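Local coordinates for transmembrane oligosaccharyl transferase (Archaeoglobus fulgidus, PDB 3WAJ), which is an archaeal membrane protein of the STT3/AglB oligosaccharyl transferase family, with an N-terminal GT-C-type membrane region followed by a large C-terminal portion, at residues 650-653 / 657-660; 750-755 / 763-768. All blocks are in the same frame, centred on the assembly; numbering follows the deposited sequence.

Overall arrangement
Both contacts are short-range closures in the C-terminal part of the single chain, on the same side of its centre, with their own centres about 20 Å apart. Contact 1 comes first along the sequence and is complete before contact 2 begins. It folds the loop after strand 649-652 back on that strand, an outer member of a three-stranded antiparallel sheet. Contact 2 does the same for helix 740-755 and the loop running on to strand 771-776 of the five-stranded mixed sheet. The two meet directly: Y651 packs on L754 and Y755, with Y651 CZ 3.6 Å from L754 CD1, so Y651 sets the edge strand against the C-terminal end of the helix.

Contact 1 of 2, residues 650-653 / 657-660; sequences GYAN and DIPL
The methyl group of A652 is the centre of this small contact, touched by two consecutive residues of the returning chain. I658 presents CG1, 3.6 Å from A652 CB, and D657 brings its own CB to 3.8 Å from the same methyl. CG1 of I658 is anti to the carbonyl carbon (chi1 -63°), which swings this branch toward A652. At the more exposed end, the side chains of N653 and D657 lie close to each other. The backbones are closest at A652 and D657, whose CA atoms lie 5.8 Å apart. Only three residues separate the two segments, and the meeting is mainly one of side chains.

Further out, backbone hydrogen bonds between A652 and Y640 and between G650 and Y642 fix the strand against its neighbour 640-643. The side chain of Y642 touches A652, I658 and P659, and thus joins both segments to that neighbouring strand. On the other side of the strand, Y651 points away from 657-660 and sets its ring edge-to-face with F641. The whole is a short connection after an edge strand that brings D657 and I658 back beside A652 before the chain diverges toward 663-664 of the three-stranded antiparallel sheet.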
ATOM      1  N   GLY A 650     -14.972   1.592 -36.802  1.00 44.58           N
ATOM      2  CA  GLY A 650     -15.936   0.621 -36.338  1.00 32.18           C
ATOM      3  C   GLY A 650     -15.791   0.277 -34.875  1.00 36.38           C
ATOM      4  O   GLY A 650     -14.791   0.624 -34.225  1.00 37.34           O
ATOM      5  N   TYR A 651     -16.813  -0.409 -34.367  1.00 38.73           N
ATOM      6  CA  TYR A 651     -16.778  -1.032 -33.059  1.00 41.91           C
ATOM      7  C   TYR A 651     -17.015  -2.545 -33.200  1.00 39.58           C
ATOM      8  O   TYR A 651     -17.929  -2.996 -33.889  1.00 36.39           O
ATOM      9  CB  TYR A 651     -17.836  -0.412 -32.140  1.00 40.70           C
ATOM     10  CG  TYR A 651     -17.991  -1.152 -30.819  1.00 43.31           C
ATOM     11  CD1 TYR A 651     -17.086  -0.956 -29.785  1.00 42.12           C
ATOM     12  CD2 TYR A 651     -19.044  -2.045 -30.611  1.00 30.74           C
ATOM     13  CE1 TYR A 651     -17.221  -1.625 -28.580  1.00 43.05           C
ATOM     14  CE2 TYR A 651     -19.187  -2.709 -29.419  1.00 32.65           C
ATOM     15  CZ  TYR A 651     -18.273  -2.498 -28.401  1.00 41.91           C
ATOM     16  OH  TYR A 651     -18.404  -3.162 -27.200  1.00 44.41           O
ATOM     17  N   ALA A 652     -16.191  -3.332 -32.532  1.00 39.72           N
ATOM     18  CA  ALA A 652     -16.412  -4.775 -32.472  1.00 37.12           C
ATOM     19  C   ALA A 652     -16.572  -5.196 -31.013  1.00 43.58           C
ATOM     20  O   ALA A 652     -15.762  -4.817 -30.170  1.00 40.13           O
ATOM     21  CB  ALA A 652     -15.263  -5.509 -33.120  1.00 27.23           C
ATOM     22  N   ASN A 653     -17.605  -5.983 -30.719  1.00 49.14           N
ATOM     23  CA  ASN A 653     -17.819  -6.464 -29.358  1.00 55.67           C
ATOM     24  C   ASN A 653     -16.729  -7.428 -28.964  1.00 47.83           C
ATOM     25  O   ASN A 653     -16.527  -7.701 -27.792  1.00 46.69           O
ATOM     26  CB  ASN A 653     -19.180  -7.136 -29.218  1.00 64.64           C
ATOM     27  CG  ASN A 653     -19.743  -7.580 -30.543  1.00 73.76           C
ATOM     28  OD1 ASN A 653     -19.046  -7.569 -31.557  1.00 85.56           O
ATOM     29  ND2 ASN A 653     -21.011  -7.968 -30.551  1.00 70.82           N
ATOM     30  N   ASP A 657     -13.811 -10.018 -34.299  1.00 43.66           N
ATOM     31  CA  ASP A 657     -14.619  -9.416 -35.357  1.00 46.38           C
ATOM     32  C   ASP A 657     -13.851  -8.317 -36.085  1.00 49.43           C
ATOM     33  O   ASP A 657     -14.375  -7.673 -36.998  1.00 50.72           O
ATOM     34  CB  ASP A 657     -15.908  -8.836 -34.769  1.00 56.69           C
ATOM     35  CG  ASP A 657     -16.875  -9.905 -34.326  1.00 69.27           C
ATOM     36  OD1 ASP A 657     -17.106 -10.845 -35.113  1.00 72.21           O
ATOM     37  OD2 ASP A 657     -17.393  -9.807 -33.193  1.00 77.86           O
ATOM     38  N   ILE A 658     -12.608  -8.104 -35.662  1.00 46.02           N
ATOM     39  CA  ILE A 658     -11.775  -7.038 -36.189  1.00 39.68           C
ATOM     40  C   ILE A 658     -10.872  -7.575 -37.308  1.00 42.24           C
ATOM     41  O   ILE A 658     -10.042  -8.454 -37.058  1.00 49.85           O
ATOM     42  CB  ILE A 658     -10.926  -6.408 -35.067  1.00 40.18           C
ATOM     43  CG1 ILE A 658     -11.830  -5.760 -34.009  1.00 39.51           C
ATOM     44  CG2 ILE A 658      -9.945  -5.398 -35.634  1.00 34.54           C
ATOM     45  CD1 ILE A 658     -11.078  -5.317 -32.764  1.00 36.35           C
ATOM     46  N   PRO A 659     -11.048  -7.056 -38.545  1.00 41.33           N
ATOM     47  CA  PRO A 659     -10.263  -7.522 -39.697  1.00 45.62           C
ATOM     48  C   PRO A 659      -8.789  -7.434 -39.362  1.00 48.19           C
ATOM     49  O   PRO A 659      -8.398  -6.473 -38.692  1.00 43.88           O
ATOM     50  CB  PRO A 659     -10.582  -6.490 -40.793  1.00 40.73           C
ATOM     51  CG  PRO A 659     -11.894  -5.938 -40.434  1.00 41.05           C
ATOM     52  CD  PRO A 659     -12.014  -6.003 -38.920  1.00 42.57           C
ATOM     53  N   LEU A 660      -8.002  -8.418 -39.793  1.00 53.33           N
ATOM     54  CA  LEU A 660      -6.551  -8.363 -39.631  1.00 53.41           C
ATOM     55  C   LEU A 660      -6.025  -7.036 -40.189  1.00 52.22           C
ATOM     56  O   LEU A 660      -6.627  -6.461 -41.104  1.00 52.25           O
ATOM     57  CB  LEU A 660      -5.873  -9.545 -40.342  1.00 55.05           C
ATOM     58  CG  LEU A 660      -5.949 -10.930 -39.687  1.00 53.27           C
ATOM     59  CD1 LEU A 660      -5.403 -12.040 -40.601  1.00 57.07           C
ATOM     60  CD2 LEU A 660      -5.216 -10.924 -38.373  1.00 43.50           C
TER

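Contact 2 of 2, residues 750-755 / 763-768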
ATOM      1  N   ALA A 750     -18.743   5.886 -26.354  1.00 35.70           N
ATOM      2  CA  ALA A 750     -19.269   4.525 -26.483  1.00 36.48           C
ATOM      3  C   ALA A 750     -20.714   4.408 -26.002  1.00 39.04           C
ATOM      4  O   ALA A 750     -21.561   3.814 -26.680  1.00 34.56           O
ATOM      5  CB  ALA A 750     -18.401   3.557 -25.726  1.00 30.88           C
ATOM      6  N   TYR A 751     -20.992   4.973 -24.830  1.00 36.64           N
ATOM      7  CA  TYR A 751     -22.348   4.934 -24.293  1.00 39.76           C
ATOM      8  C   TYR A 751     -23.376   5.544 -25.252  1.00 42.83           C
ATOM      9  O   TYR A 751     -24.395   4.917 -25.559  1.00 44.09           O
ATOM     10  CB  TYR A 751     -22.422   5.599 -22.910  1.00 36.63           C
ATOM     11  CG  TYR A 751     -23.839   5.772 -22.411  1.00 40.32           C
ATOM     12  CD1 TYR A 751     -24.593   4.683 -21.969  1.00 39.91           C
ATOM     13  CD2 TYR A 751     -24.431   7.020 -22.395  1.00 41.44           C
ATOM     14  CE1 TYR A 751     -25.901   4.852 -21.520  1.00 37.34           C
ATOM     15  CE2 TYR A 751     -25.728   7.191 -21.945  1.00 43.94           C
ATOM     16  CZ  TYR A 751     -26.454   6.110 -21.511  1.00 41.52           C
ATOM     17  OH  TYR A 751     -27.733   6.325 -21.073  1.00 47.75           O
ATOM     18  N   THR A 752     -23.101   6.760 -25.725  1.00 43.24           N
ATOM     19  CA  THR A 752     -24.031   7.460 -26.622  1.00 46.93           C
ATOM     20  C   THR A 752     -24.266   6.710 -27.929  1.00 44.15           C
ATOM     21  O   THR A 752     -25.312   6.850 -28.547  1.00 48.70           O
ATOM     22  CB  THR A 752     -23.565   8.905 -26.958  1.00 45.26           C
ATOM     23  OG1 THR A 752     -22.389   8.856 -27.769  1.00 50.20           O
ATOM     24  CG2 THR A 752     -23.267   9.692 -25.704  1.00 45.77           C
ATOM     25  N   GLN A 753     -23.279   5.936 -28.358  1.00 45.04           N
ATOM     26  CA  GLN A 753     -23.349   5.240 -29.641  1.00 44.84           C
ATOM     27  C   GLN A 753     -23.923   3.830 -29.552  1.00 46.54           C
ATOM     28  O   GLN A 753     -24.665   3.418 -30.435  1.00 47.86           O
ATOM     29  CB  GLN A 753     -21.967   5.202 -30.290  1.00 43.65           C
ATOM     30  CG  GLN A 753     -21.433   6.585 -30.647  1.00 47.07           C
ATOM     31  CD  GLN A 753     -22.334   7.311 -31.637  1.00 48.82           C
ATOM     32  OE1 GLN A 753     -22.820   6.720 -32.608  1.00 49.63           O
ATOM     33  NE2 GLN A 753     -22.567   8.596 -31.389  1.00 48.41           N
ATOM     34  N   LEU A 754     -23.599   3.106 -28.482  1.00 40.93           N
ATOM     35  CA  LEU A 754     -23.998   1.702 -28.364  1.00 37.24           C
ATOM     36  C   LEU A 754     -25.215   1.446 -27.470  1.00 40.31           C
ATOM     37  O   LEU A 754     -25.991   0.533 -27.731  1.00 44.35           O
ATOM     38  CB  LEU A 754     -22.822   0.856 -27.866  1.00 37.16           C
ATOM     39  CG  LEU A 754     -21.479   1.103 -28.544  1.00 42.40           C
ATOM     40  CD1 LEU A 754     -20.383   0.339 -27.801  1.00 46.38           C
ATOM     41  CD2 LEU A 754     -21.526   0.707 -30.026  1.00 34.75           C
ATOM     42  N   TYR A 755     -25.375   2.239 -26.414  1.00 39.22           N
ATOM     43  CA  TYR A 755     -26.243   1.845 -25.309  1.00 40.62           C
ATOM     44  C   TYR A 755     -27.314   2.863 -24.938  1.00 45.90           C
ATOM     45  O   TYR A 755     -28.366   2.489 -24.425  1.00 57.87           O
ATOM     46  CB  TYR A 755     -25.396   1.488 -24.067  1.00 43.53           C
ATOM     47  CG  TYR A 755     -24.356   0.430 -24.357  1.00 45.12           C
ATOM     48  CD1 TYR A 755     -24.690  -0.692 -25.091  1.00 45.58           C
ATOM     49  CD2 TYR A 755     -23.044   0.559 -23.918  1.00 40.05           C
ATOM     50  CE1 TYR A 755     -23.758  -1.661 -25.385  1.00 41.07           C
ATOM     51  CE2 TYR A 755     -22.099  -0.419 -24.206  1.00 41.74           C
ATOM     52  CZ  TYR A 755     -22.480  -1.528 -24.946  1.00 45.84           C
ATOM     53  OH  TYR A 755     -21.595  -2.522 -25.262  1.00 51.73           O
ATOM     54  N   VAL A 763     -25.520  12.062 -21.514  1.00 41.63           N
ATOM     55  CA  VAL A 763     -24.251  12.484 -20.941  1.00 41.14           C
ATOM     56  C   VAL A 763     -23.466  13.291 -21.982  1.00 50.56           C
ATOM     57  O   VAL A 763     -23.408  12.916 -23.155  1.00 49.94           O
ATOM     58  CB  VAL A 763     -23.422  11.264 -20.462  1.00 40.53           C
ATOM     59  CG1 VAL A 763     -23.090  10.349 -21.636  1.00 42.13           C
ATOM     60  CG2 VAL A 763     -22.144  11.707 -19.745  1.00 31.37           C
ATOM     61  N   LYS A 764     -22.870  14.407 -21.572  1.00 53.79           N
ATOM     62  CA  LYS A 764     -22.078  15.172 -22.526  1.00 49.81           C
ATOM     63  C   LYS A 764     -20.714  14.530 -22.730  1.00 49.37           C
ATOM     64  O   LYS A 764     -20.119  13.989 -21.786  1.00 43.84           O
ATOM     65  CB  LYS A 764     -21.951  16.647 -22.123  1.00 44.77           C
ATOM     66  CG  LYS A 764     -23.210  17.430 -22.408  1.00 54.30           C
ATOM     67  CD  LYS A 764     -23.023  18.933 -22.242  1.00 61.90           C
ATOM     68  CE  LYS A 764     -22.640  19.311 -20.818  1.00 57.52           C
ATOM     69  NZ  LYS A 764     -22.895  20.760 -20.549  1.00 53.38           N
ATOM     70  N   ILE A 765     -20.237  14.573 -23.974  1.00 47.99           N
ATOM     71  CA  ILE A 765     -18.913  14.056 -24.299  1.00 40.59           C
ATOM     72  C   ILE A 765     -17.881  15.124 -23.926  1.00 39.56           C
ATOM     73  O   ILE A 765     -17.661  16.078 -24.668  1.00 44.82           O
ATOM     74  CB  ILE A 765     -18.837  13.607 -25.772  1.00 38.83           C
ATOM     75  CG1 ILE A 765     -19.843  12.476 -25.982  1.00 35.85           C
ATOM     76  CG2 ILE A 765     -17.415  13.153 -26.131  1.00 35.41           C
ATOM     77  CD1 ILE A 765     -19.847  11.906 -27.356  1.00 48.19           C
ATOM     78  N   ALA A 766     -17.289  14.960 -22.742  1.00 37.00           N
ATOM     79  CA  ALA A 766     -16.411  15.959 -22.127  1.00 32.41           C
ATOM     80  C   ALA A 766     -15.682  15.360 -20.936  1.00 35.73           C
ATOM     81  O   ALA A 766     -16.204  14.447 -20.287  1.00 39.27           O
ATOM     82  CB  ALA A 766     -17.217  17.166 -21.676  1.00 26.01           C
ATOM     83  N   PRO A 767     -14.482  15.886 -20.626  1.00 28.62           N
ATOM     84  CA  PRO A 767     -13.803  15.364 -19.443  1.00 25.88           C
ATOM     85  C   PRO A 767     -14.428  15.985 -18.190  1.00 33.07           C
ATOM     86  O   PRO A 767     -15.396  16.726 -18.313  1.00 33.08           O
ATOM     87  CB  PRO A 767     -12.355  15.840 -19.631  1.00 22.83           C
ATOM     88  CG  PRO A 767     -12.476  17.135 -20.380  1.00 26.10           C
ATOM     89  CD  PRO A 767     -13.695  16.935 -21.310  1.00 30.39           C
ATOM     90  N   SER A 768     -13.894  15.683 -17.012  1.00 35.46           N
ATOM     91  CA  SER A 768     -14.503  16.110 -15.753  1.00 34.79           C
ATOM     92  C   SER A 768     -13.431  16.026 -14.672  1.00 36.39           C
ATOM     93  O   SER A 768     -12.287  15.614 -14.944  1.00 32.07           O
ATOM     94  CB  SER A 768     -15.670  15.201 -15.398  1.00 34.33           C
ATOM     95  OG  SER A 768     -15.186  13.919 -14.991  1.00 36.51           O
TER
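V763 CG1 approaches the CD2-CE2 bond of the Y751 ring obliquely, 3.7 Å from CD2 and 4.1 Å from CE2. Two other aromatic residues adjoin the same ring, F685 edge-to-face and Y675 with its plane turned by about 30°. The phenol oxygen of Y751 is hydrogen-bonded to the carbonyl of I761, in the connection between the two segments, so the ring is tied at its phenol end as well as packed by V763. On the Y755 ring, nearer the end of the helix, L754 CB sits over the centre of one face, 3.5 Å above the plane.

T752, the next residue on the helix after Y751, makes the second part of the contact. Its CG2, anti to the carbonyl carbon, reaches both V763 CG1 and V763 O at 4.1 Å, and the two side chains cross at about a right angle. The hydroxyl OG1 lies between the backbone N and the carbonyl carbon (chi1 68°), where it hydrogen-bonds to Y749 O; OG1 also lies 4.0 Å from I765 CD1, a van der Waals contact. V763 and I765 thus both pack on the helix, whereas K764 between them points away.

This is a loop folded back on the end of the helix it follows, a helix widened by a pi-type turn at 751-755, as the chain returns to strand 771-776 of the mixed sheet. I765 also touches V745 and Y749 of helix 740-755, and V763 touches K748, while strand 649-652 lies on the opposite side of the helix.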